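Spore germination protein GerM (Bacillus subtilis subsp. subtilis str. 168, PDB 6GZB) is of unknown biochemical function but affects both sporulation and germination, and is built from tandem GerMN domains. Local coordinates at residues Leu58-Leu72 / Ser93-Pro105. Numbering follows the deposited sequence.
Sequences LIDKNGYVVAQTLPL and SEILPNGFRAVLP
L58 lays its CB 4.1 Å from CD2 of F100 and sends CD1 to CD1 of L96, 3.8 Å away; a long apolar chain suits this buried strand position. I59 pairs with R101 as an antiparallel hydrogen-bonded pair, I59 N giving a nearly straight bond to R101 O and R101 N returning one to I59 O. The I59 branches, CG2 and CD1, lie against one face of the R101 guanidinium. That charged end thus rests on hydrocarbon while forming a salt bridge to D135, and a water joins R101 NE to D60 O. D60, in a non-hydrogen-bonded pair with F100, sets CB 3.5 Å from F100 CE2. Its OD1 accepts from N62 N, making an Asx turn, and from Y64 N on the opposite face of the carboxylate; the two bonds probably help fix the D60-G63 type I turn, which suits an aspartate, while OD2 hydrogen-bonds Y214 OH. V66, compact and branched, fits its CB at the F100 ring edge, 4.0 Å from CE2. Bent at chi2 (-76°), Q68 comes over one face of the F100 ring, where CG makes a CH-pi contact 3.8 Å from the centroid and the amide stacks, planes 10° apart; NE2 hydrogen-bonds A67 O, and OE1 lies 3.5 Å from P97 CG. Cutting Q68 back to an alanine removes the amide and is likely to open a gap between F100 and P97, letting the ring shift. Apolar L70 sets CD1 3.9 Å from P97 CD, and I95 CD1 nestles among L70 CB, P71 O and L72 CD1. In the type II turn P97-F100, G99 has positive phi (87°), where a side chain would jam against the preceding carbonyl O. The hairpin of strands 51-60 and 65-73 thus receives 100-101 as a short edge strand, giving a three-stranded antiparallel sheet in the first GerMN domain.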
ATOM      1  N   LEU A  58       9.250   2.230   2.334  1.00 25.20           N
ATOM      2  CA  LEU A  58      10.083   3.274   2.905  1.00 25.46           C
ATOM      3  C   LEU A  58       9.208   4.416   3.405  1.00 22.13           C
ATOM      4  O   LEU A  58       7.984   4.385   3.259  1.00 25.35           O
ATOM      5  CB  LEU A  58      11.068   3.786   1.841  1.00 26.00           C
ATOM      6  CG  LEU A  58      11.940   2.707   1.200  1.00 26.26           C
ATOM      7  CD1 LEU A  58      12.765   3.292   0.068  1.00 29.51           C
ATOM      8  CD2 LEU A  58      12.839   2.040   2.233  1.00 32.24           C
ATOM      9  N   ILE A  59       9.844   5.434   3.981  1.00 27.64           N
ATOM     10  CA  ILE A  59       9.124   6.605   4.451  1.00 23.16           C
ATOM     11  C   ILE A  59       9.434   7.805   3.564  1.00 21.40           C
ATOM     12  O   ILE A  59      10.586   8.167   3.389  1.00 30.06           O
ATOM     13  CB  ILE A  59       9.483   6.910   5.912  1.00 28.36           C
ATOM     14  CG1 ILE A  59       9.147   5.696   6.795  1.00 28.63           C
ATOM     15  CG2 ILE A  59       8.724   8.140   6.395  1.00 25.26           C
ATOM     16  CD1 ILE A  59       9.782   5.727   8.163  1.00 25.83           C
ATOM     17  N   ASP A  60       8.405   8.417   2.996  1.00 24.81           N
ATOM     18  CA  ASP A  60       8.607   9.564   2.118  1.00 29.61           C
ATOM     19  C   ASP A  60       8.745  10.868   2.912  1.00 30.21           C
ATOM     20  O   ASP A  60       8.725  10.864   4.147  1.00 26.99           O
ATOM     21  CB  ASP A  60       7.516   9.638   1.031  1.00 22.02           C
ATOM     22  CG  ASP A  60       6.295  10.442   1.438  1.00 28.99           C
ATOM     23  OD1 ASP A  60       6.110  10.761   2.641  1.00 28.07           O
ATOM     24  OD2 ASP A  60       5.469  10.691   0.524  1.00 28.65           O
ATOM     25  N   LYS A  61       8.985  11.967   2.210  1.00 31.25           N
ATOM     26  CA  LYS A  61       9.437  13.185   2.876  1.00 35.74           C
ATOM     27  C   LYS A  61       8.337  13.812   3.707  1.00 34.02           C
ATOM     28  O   LYS A  61       8.608  14.650   4.563  1.00 31.42           O
ATOM     29  CB  LYS A  61       9.987  14.201   1.877  1.00 34.16           C
ATOM     30  CG  LYS A  61       8.997  14.669   0.834  1.00 39.43           C
ATOM     31  CD  LYS A  61       9.575  15.839   0.045  1.00 48.61           C
ATOM     32  CE  LYS A  61       9.478  15.625  -1.455  1.00 49.78           C
ATOM     33  NZ  LYS A  61       8.069  15.538  -1.920  1.00 58.92           N
ATOM     34  N   ASN A  62       7.099  13.380   3.491  1.00 29.06           N
ATOM     35  CA  ASN A  62       5.965  13.901   4.262  1.00 25.97           C
ATOM     36  C   ASN A  62       5.515  12.929   5.362  1.00 28.23           C
ATOM     37  O   ASN A  62       4.546  13.187   6.076  1.00 29.47           O
ATOM     38  CB  ASN A  62       4.805  14.226   3.323  1.00 25.15           C
ATOM     39  CG  ASN A  62       5.104  15.422   2.425  1.00 33.54           C
ATOM     40  OD1 ASN A  62       4.764  15.429   1.240  1.00 33.49           O
ATOM     41  ND2 ASN A  62       5.748  16.437   2.988  1.00 27.27           N
ATOM     42  N   GLY A  63       6.250  11.837   5.530  1.00 25.12           N
ATOM     43  CA  GLY A  63       5.983  10.907   6.627  1.00 34.62           C
ATOM     44  C   GLY A  63       5.187   9.660   6.250  1.00 30.90           C
ATOM     45  O   GLY A  63       4.943   8.803   7.099  1.00 25.53           O
ATOM     46  N   TYR A  64       4.813   9.528   4.982  1.00 28.14           N
ATOM     47  CA  TYR A  64       4.007   8.376   4.555  1.00 25.53           C
ATOM     48  C   TYR A  64       4.870   7.136   4.376  1.00 27.02           C
ATOM     49  O   TYR A  64       5.969   7.200   3.821  1.00 29.74           O
ATOM     50  CB  TYR A  64       3.264   8.666   3.254  1.00 24.62           C
ATOM     51  CG  TYR A  64       2.166   9.680   3.395  1.00 28.49           C
ATOM     52  CD1 TYR A  64       0.889   9.310   3.816  1.00 28.23           C
ATOM     53  CD2 TYR A  64       2.394  11.015   3.087  1.00 31.81           C
ATOM     54  CE1 TYR A  64      -0.126  10.250   3.927  1.00 29.07           C
ATOM     55  CE2 TYR A  64       1.405  11.964   3.240  1.00 30.88           C
ATOM     56  CZ  TYR A  64       0.143  11.581   3.646  1.00 32.45           C
ATOM     57  OH  TYR A  64      -0.834  12.546   3.788  1.00 29.22           O
ATOM     58  N   VAL A  65       4.351   6.000   4.831  1.00 23.80           N
ATOM     59  CA  VAL A  65       4.914   4.708   4.477  1.00 25.99           C
ATOM     60  C   VAL A  65       4.433   4.345   3.081  1.00 23.17           C
ATOM     61  O   VAL A  65       3.233   4.324   2.819  1.00 27.24           O
ATOM     62  CB  VAL A  65       4.496   3.619   5.487  1.00 26.50           C
ATOM     63  CG1 VAL A  65       5.113   2.278   5.126  1.00 26.01           C
ATOM     64  CG2 VAL A  65       4.898   4.041   6.887  1.00 24.39           C
ATOM     65  N   VAL A  66       5.378   4.092   2.184  1.00 24.30           N
ATOM     66  CA  VAL A  66       5.083   3.984   0.757  1.00 25.07           C
ATOM     67  C   VAL A  66       5.966   2.915   0.133  1.00 23.44           C
ATOM     68  O   VAL A  66       7.158   2.840   0.428  1.00 23.38           O
ATOM     69  CB  VAL A  66       5.407   5.291  -0.003  1.00 29.10           C
ATOM     70  CG1 VAL A  66       4.866   5.202  -1.418  1.00 37.72           C
ATOM     71  CG2 VAL A  66       4.850   6.510   0.716  1.00 30.73           C
ATOM     72  N   ALA A  67       5.395   2.132  -0.771  1.00 23.09           N
ATOM     73  CA  ALA A  67       6.165   1.151  -1.530  1.00 29.03           C
ATOM     74  C   ALA A  67       7.097   1.879  -2.498  1.00 27.70           C
ATOM     75  O   ALA A  67       6.675   2.788  -3.203  1.00 27.31           O
ATOM     76  CB  ALA A  67       5.228   0.225  -2.302  1.00 26.91           C
ATOM     77  N   GLN A  68       8.371   1.491  -2.492  1.00 27.14           N
ATOM     78  CA  GLN A  68       9.269   1.763  -3.597  1.00 24.90           C
ATOM     79  C   GLN A  68       9.859   0.464  -4.107  1.00 26.61           C
ATOM     80  O   GLN A  68      10.489  -0.276  -3.352  1.00 25.54           O
ATOM     81  CB  GLN A  68      10.384   2.710  -3.170  1.00 27.39           C
ATOM     82  CG  GLN A  68       9.906   4.123  -2.891  1.00 30.59           C
ATOM     83  CD  GLN A  68       9.622   4.887  -4.165  1.00 36.84           C
ATOM     84  OE1 GLN A  68      10.544   5.375  -4.824  1.00 36.35           O
ATOM     85  NE2 GLN A  68       8.343   4.972  -4.537  1.00 22.68           N
ATOM     86  N   THR A  69       9.603   0.162  -5.379  1.00 32.29           N
ATOM     87  CA  THR A  69      10.044  -1.102  -5.960  1.00 26.55           C
ATOM     88  C   THR A  69      11.439  -0.958  -6.538  1.00 29.65           C
ATOM     89  O   THR A  69      11.681  -0.113  -7.397  1.00 29.16           O
ATOM     90  CB  THR A  69       9.057  -1.610  -7.020  1.00 29.01           C
ATOM     91  OG1 THR A  69       7.875  -2.091  -6.364  1.00 27.46           O
ATOM     92  CG2 THR A  69       9.666  -2.757  -7.818  1.00 30.71           C
ATOM     93  N   LEU A  70      12.375  -1.713  -5.974  1.00 27.28           N
ATOM     94  CA  LEU A  70      13.800  -1.465  -6.160  1.00 31.33           C
ATOM     95  C   LEU A  70      14.543  -2.773  -6.418  1.00 28.56           C
ATOM     96  O   LEU A  70      14.095  -3.832  -5.989  1.00 34.60           O
ATOM     97  CB  LEU A  70      14.377  -0.768  -4.926  1.00 28.09           C
ATOM     98  CG  LEU A  70      13.889   0.663  -4.736  1.00 31.65           C
ATOM     99  CD1 LEU A  70      14.263   1.180  -3.354  1.00 29.83           C
ATOM    100  CD2 LEU A  70      14.440   1.557  -5.840  1.00 39.77           C
ATOM    101  N   PRO A  71      15.680  -2.699  -7.130  1.00 31.67           N
ATOM    102  CA  PRO A  71      16.433  -3.893  -7.517  1.00 39.00           C
ATOM    103  C   PRO A  71      17.241  -4.474  -6.364  1.00 31.61           C
ATOM    104  O   PRO A  71      18.116  -3.808  -5.828  1.00 30.00           O
ATOM    105  CB  PRO A  71      17.373  -3.375  -8.613  1.00 32.47           C
ATOM    106  CG  PRO A  71      17.589  -1.943  -8.278  1.00 31.51           C
ATOM    107  CD  PRO A  71      16.329  -1.461  -7.600  1.00 35.67           C
ATOM    108  N   LEU A  72      16.915  -5.694  -5.959  1.00 38.23           N
ATOM    109  CA  LEU A  72      17.645  -6.365  -4.886  1.00 38.37           C
ATOM    110  C   LEU A  72      18.376  -7.587  -5.436  1.00 33.72           C
ATOM    111  O   LEU A  72      17.814  -8.329  -6.228  1.00 39.23           O
ATOM    112  CB  LEU A  72      16.674  -6.809  -3.791  1.00 39.42           C
ATOM    113  CG  LEU A  72      16.506  -5.885  -2.583  1.00 46.09           C
ATOM    114  CD1 LEU A  72      16.232  -4.458  -3.015  1.00 41.59           C
ATOM    115  CD2 LEU A  72      15.393  -6.396  -1.678  1.00 44.26           C
ATOM    116  N   SER A  93      21.119   2.184   1.077  1.00 32.08           N
ATOM    117  CA  SER A  93      21.635   3.538   0.913  1.00 41.16           C
ATOM    118  C   SER A  93      22.055   3.790  -0.533  1.00 39.77           C
ATOM    119  O   SER A  93      21.873   4.887  -1.058  1.00 46.63           O
ATOM    120  CB  SER A  93      22.819   3.776   1.851  1.00 45.03           C
ATOM    121  OG  SER A  93      23.890   2.909   1.532  1.00 52.81           O
ATOM    122  N   GLU A  94      22.547   2.749  -1.192  1.00 42.66           N
ATOM    123  CA  GLU A  94      23.035   2.861  -2.563  1.00 46.90           C
ATOM    124  C   GLU A  94      21.902   3.006  -3.575  1.00 59.03           C
ATOM    125  O   GLU A  94      22.120   3.514  -4.672  1.00 51.10           O
ATOM    126  CB  GLU A  94      23.883   1.638  -2.933  1.00 59.45           C
ATOM    127  CG  GLU A  94      25.107   1.434  -2.054  1.00 73.08           C
ATOM    128  CD  GLU A  94      26.026   2.643  -2.032  1.00 86.44           C
ATOM    129  OE1 GLU A  94      26.656   2.935  -3.072  1.00 94.11           O
ATOM    130  OE2 GLU A  94      26.114   3.306  -0.974  1.00 87.38           O
ATOM    131  N   ILE A  95      20.706   2.540  -3.221  1.00 40.12           N
ATOM    132  CA  ILE A  95      19.588   2.550  -4.158  1.00 33.77           C
ATOM    133  C   ILE A  95      18.405   3.353  -3.638  1.00 29.60           C
ATOM    134  O   ILE A  95      17.304   3.269  -4.178  1.00 33.77           O
ATOM    135  CB  ILE A  95      19.127   1.122  -4.500  1.00 36.64           C
ATOM    136  CG1 ILE A  95      18.857   0.325  -3.224  1.00 41.71           C
ATOM    137  CG2 ILE A  95      20.186   0.418  -5.335  1.00 38.59           C
ATOM    138  CD1 ILE A  95      18.248  -1.038  -3.464  1.00 36.95           C
ATOM    139  N   LEU A  96      18.649   4.161  -2.613  1.00 36.44           N
ATOM    140  CA  LEU A  96      17.593   4.941  -1.967  1.00 30.46           C
ATOM    141  C   LEU A  96      17.160   6.082  -2.874  1.00 33.40           C
ATOM    142  O   LEU A  96      17.952   6.951  -3.197  1.00 38.70           O
ATOM    143  CB  LEU A  96      18.110   5.504  -0.639  1.00 41.49           C
ATOM    144  CG  LEU A  96      17.099   6.058   0.367  1.00 39.49           C
ATOM    145  CD1 LEU A  96      16.119   4.978   0.784  1.00 38.59           C
ATOM    146  CD2 LEU A  96      17.825   6.608   1.582  1.00 38.53           C
ATOM    147  N   PRO A  97      15.888   6.098  -3.283  1.00 36.61           N
ATOM    148  CA  PRO A  97      15.418   7.224  -4.076  1.00 29.69           C
ATOM    149  C   PRO A  97      15.382   8.528  -3.293  1.00 38.22           C
ATOM    150  O   PRO A  97      15.135   8.535  -2.079  1.00 33.72           O
ATOM    151  CB  PRO A  97      14.000   6.806  -4.483  1.00 27.90           C
ATOM    152  CG  PRO A  97      14.022   5.320  -4.429  1.00 33.37           C
ATOM    153  CD  PRO A  97      14.940   4.976  -3.300  1.00 32.48           C
ATOM    154  N   ASN A  98      15.527   9.630  -4.014  1.00 34.16           N
ATOM    155  CA  ASN A  98      15.371  10.954  -3.435  1.00 37.61           C
ATOM    156  C   ASN A  98      13.955  11.119  -2.881  1.00 32.75           C
ATOM    157  O   ASN A  98      12.973  10.752  -3.528  1.00 32.87           O
ATOM    158  CB  ASN A  98      15.643  12.039  -4.489  1.00 38.75           C
ATOM    159  CG  ASN A  98      17.098  12.077  -4.943  1.00 52.45           C
ATOM    160  OD1 ASN A  98      18.009  11.681  -4.218  1.00 44.02           O
ATOM    161  ND2 ASN A  98      17.317  12.576  -6.151  1.00 47.89           N
ATOM    162  N   GLY A  99      13.856  11.746  -1.714  1.00 29.67           N
ATOM    163  CA  GLY A  99      12.570  12.031  -1.088  1.00 28.42           C
ATOM    164  C   GLY A  99      12.066  10.883  -0.223  1.00 26.14           C
ATOM    165  O   GLY A  99      10.909  10.874   0.196  1.00 33.22           O
ATOM    166  N   PHE A 100      12.928   9.902   0.019  1.00 26.50           N
ATOM    167  CA  PHE A 100      12.587   8.762   0.866  1.00 27.53           C
ATOM    168  C   PHE A 100      13.707   8.485   1.849  1.00 30.35           C
ATOM    169  O   PHE A 100      14.870   8.759   1.555  1.00 29.76           O
ATOM    170  CB  PHE A 100      12.355   7.508   0.013  1.00 26.53           C
ATOM    171  CG  PHE A 100      11.133   7.581  -0.842  1.00 27.57           C
ATOM    172  CD1 PHE A 100      11.187   8.171  -2.096  1.00 29.84           C
ATOM    173  CD2 PHE A 100       9.919   7.099  -0.377  1.00 30.54           C
ATOM    174  CE1 PHE A 100      10.055   8.248  -2.881  1.00 24.11           C
ATOM    175  CE2 PHE A 100       8.778   7.212  -1.145  1.00 30.29           C
ATOM    176  CZ  PHE A 100       8.851   7.773  -2.404  1.00 26.39           C
ATOM    177  N   ARG A 101      13.364   7.875   2.983  1.00 28.95           N
ATOM    178  CA  ARG A 101      14.364   7.435   3.951  1.00 31.28           C
ATOM    179  C   ARG A 101      14.104   5.998   4.392  1.00 29.90           C
ATOM    180  O   ARG A 101      12.992   5.494   4.264  1.00 26.32           O
ATOM    181  CB  ARG A 101      14.386   8.361   5.176  1.00 30.73           C
ATOM    182  CG  ARG A 101      13.103   8.381   5.995  1.00 31.05           C
ATOM    183  CD  ARG A 101      13.228   9.309   7.208  1.00 35.13           C
ATOM    184  NE  ARG A 101      11.942   9.665   7.830  1.00 35.70           N
ATOM    185  CZ  ARG A 101      11.514   9.208   9.010  1.00 32.46           C
ATOM    186  NH1 ARG A 101      12.237   8.346   9.699  1.00 34.66           N
ATOM    187  NH2 ARG A 101      10.346   9.592   9.492  1.00 33.11           N
ATOM    188  N   ALA A 102      15.158   5.336   4.868  1.00 28.22           N
ATOM    189  CA  ALA A 102      15.057   3.989   5.392  1.00 24.86           C
ATOM    190  C   ALA A 102      14.305   3.993   6.715  1.00 25.77           C
ATOM    191  O   ALA A 102      13.935   5.050   7.225  1.00 34.84           O
ATOM    192  CB  ALA A 102      16.438   3.391   5.556  1.00 33.89           C
ATOM    193  N   VAL A 103      14.053   2.811   7.258  1.00 30.24           N
ATOM    194  CA  VAL A 103      13.026   2.656   8.293  1.00 29.70           C
ATOM    195  C   VAL A 103      13.592   2.108   9.604  1.00 24.97           C
ATOM    196  O   VAL A 103      13.281   2.601  10.683  1.00 29.19           O
ATOM    197  CB  VAL A 103      11.907   1.713   7.811  1.00 28.05           C
ATOM    198  CG1 VAL A 103      10.885   1.481   8.915  1.00 35.27           C
ATOM    199  CG2 VAL A 103      11.227   2.284   6.583  1.00 29.88           C
ATOM    200  N   LEU A 104      14.350   1.028   9.516  1.00 28.40           N
ATOM    201  CA  LEU A 104      14.886   0.386  10.712  1.00 29.15           C
ATOM    202  C   LEU A 104      16.190   1.059  11.128  1.00 32.89           C
ATOM    203  O   LEU A 104      16.936   1.553  10.279  1.00 37.77           O
ATOM    204  CB  LEU A 104      15.124  -1.097  10.455  1.00 32.00           C
ATOM    205  CG  LEU A 104      13.882  -1.883  10.037  1.00 32.67           C
ATOM    206  CD1 LEU A 104      14.249  -3.315   9.675  1.00 29.16           C
ATOM    207  CD2 LEU A 104      12.828  -1.835  11.138  1.00 32.11           C
ATOM    208  N   PRO A 105      16.455   1.108  12.441  1.00 35.28           N
ATOM    209  CA  PRO A 105      17.659   1.760  12.959  1.00 32.62           C
ATOM    210  C   PRO A 105      18.935   1.089  12.474  1.00 35.75           C
ATOM    211  O   PRO A 105      18.941  -0.112  12.197  1.00 31.47           O
ATOM    212  CB  PRO A 105      17.515   1.617  14.474  1.00 32.56           C
ATOM    213  CG  PRO A 105      16.046   1.431  14.704  1.00 35.51           C
ATOM    214  CD  PRO A 105      15.570   0.645  13.524  1.00 32.48           C
TER
HETATM  215  O   HOH W   1       9.981  11.839   6.738  1.00 36.12           O